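Local coordinates for protein translation initiation factor eIF2B subunit delta (Schizosaccharomyces pombe, PDB 5B04) that forms part of the eIF2B complex, which catalyses the exchange of GDP for GTP on the gamma subunit of translation initiation factor eIF2, at residues V258-T262 against D282-A287. Residues are numbered along the deposited sequence; the frame is centred on the assembly and turned at random.
Sequences VQAAT and DVLIHA
T262 OG1 sits between two helices: from the facing helix H286 ND1 gives it a weak, bent hydrogen bond (3.2 Å, 125°), while the model sets it so near V258 O, one turn earlier, that the spacing is doubtful. With H286 CG anti to the backbone N (chi1 177°), the imidazole reaches across to helix 231-262, where V258 CG1 lies over one ring face, 4.1 Å from the ring centroid, in a CH-pi contact. T262 CG2 comes in at the ring edge, in plane, and also packs on A287, whose CB lies 3.9 Å from T262 CG2. Beyond the ring, V283 pushes its two methyls against helix 231-262: V283 CG1 meets A261 CB at 3.9 Å and V283 CG2 lies 3.8 Å from V258 CA. With an alanine at H286, T262 OG1 is likely to lose its donor from the facing helix, and V258 CG1 the ring face it packs over. The short axes approach to 9.0 Å and cross at -66°, joining the C-terminal end of the long helix 231-262 to helix 278-289, which follows strand 269-274, the first in sequence of the Rossmann-like domain's parallel strands; L284 faces strand 294-300. With one weak hydrogen bond between the segments, the junction probably depends mainly on the fit of methyls and imidazole face.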
# COMPACT_ATOMS: atom_id res chain seq x y z
N VAL G 258 31.73 4.07 17.99
CA VAL G 258 32.00 2.75 18.55
C VAL G 258 31.75 2.70 20.06
O VAL G 258 31.05 1.81 20.54
CB VAL G 258 33.44 2.29 18.26
CG1 VAL G 258 33.79 1.08 19.10
CG2 VAL G 258 33.61 1.96 16.78
N GLN G 259 32.29 3.66 20.80
CA GLN G 259 32.16 3.65 22.26
C GLN G 259 30.75 4.07 22.68
O GLN G 259 30.24 3.63 23.72
CB GLN G 259 33.21 4.56 22.92
CG GLN G 259 32.95 6.06 22.96
CD GLN G 259 34.18 6.84 23.41
OE1 GLN G 259 35.30 6.33 23.32
NE2 GLN G 259 33.98 8.04 23.93
N ALA G 260 30.12 4.91 21.87
CA ALA G 260 28.74 5.30 22.09
C ALA G 260 27.82 4.09 21.92
O ALA G 260 26.88 3.90 22.69
CB ALA G 260 28.35 6.41 21.13
N ALA G 261 28.11 3.28 20.92
CA ALA G 261 27.31 2.10 20.62
C ALA G 261 27.61 0.95 21.58
O ALA G 261 26.71 0.20 21.97
CB ALA G 261 27.52 1.66 19.18
N THR G 262 28.88 0.80 21.95
CA THR G 262 29.33 -0.30 22.79
C THR G 262 28.66 -0.29 24.16
O THR G 262 28.32 -1.34 24.71
CB THR G 262 30.86 -0.29 22.97
OG1 THR G 262 31.49 -0.29 21.68
CG2 THR G 262 31.32 -1.50 23.76
N ASP G 282 33.68 -3.03 14.16
CA ASP G 282 34.52 -2.36 15.15
C ASP G 282 33.82 -2.28 16.50
O ASP G 282 34.45 -2.43 17.54
CB ASP G 282 34.90 -0.96 14.67
CG ASP G 282 35.98 -0.98 13.60
OD1 ASP G 282 36.69 -2.00 13.50
OD2 ASP G 282 36.11 0.02 12.87
N VAL G 283 32.51 -2.06 16.47
CA VAL G 283 31.72 -1.99 17.70
C VAL G 283 31.74 -3.33 18.44
O VAL G 283 31.97 -3.37 19.65
CB VAL G 283 30.25 -1.61 17.41
CG1 VAL G 283 29.39 -1.75 18.66
CG2 VAL G 283 30.17 -0.19 16.87
N LEU G 284 31.53 -4.41 17.70
CA LEU G 284 31.49 -5.75 18.28
C LEU G 284 32.85 -6.18 18.82
O LEU G 284 32.95 -6.69 19.94
CB LEU G 284 30.98 -6.75 17.25
CG LEU G 284 29.52 -6.57 16.81
CD1 LEU G 284 29.21 -7.47 15.63
CD2 LEU G 284 28.58 -6.86 17.97
N ILE G 285 33.88 -6.00 18.00
CA ILE G 285 35.24 -6.36 18.40
C ILE G 285 35.66 -5.60 19.65
O ILE G 285 36.18 -6.19 20.60
CB ILE G 285 36.25 -6.09 17.26
CG1 ILE G 285 36.02 -7.06 16.10
CG2 ILE G 285 37.68 -6.21 17.77
CD1 ILE G 285 36.94 -6.84 14.93
N HIS G 286 35.42 -4.30 19.64
CA HIS G 286 35.70 -3.45 20.79
C HIS G 286 34.94 -3.94 22.02
O HIS G 286 35.48 -3.97 23.12
CB HIS G 286 35.32 -2.00 20.49
CG HIS G 286 35.52 -1.06 21.64
ND1 HIS G 286 34.54 -0.84 22.59
CD2 HIS G 286 36.56 -0.27 21.98
CE1 HIS G 286 34.98 0.03 23.48
NE2 HIS G 286 36.21 0.40 23.13
N ALA G 287 33.70 -4.36 21.81
CA ALA G 287 32.83 -4.79 22.91
C ALA G 287 33.40 -6.00 23.66
O ALA G 287 33.34 -6.04 24.89
CB ALA G 287 31.44 -5.11 22.38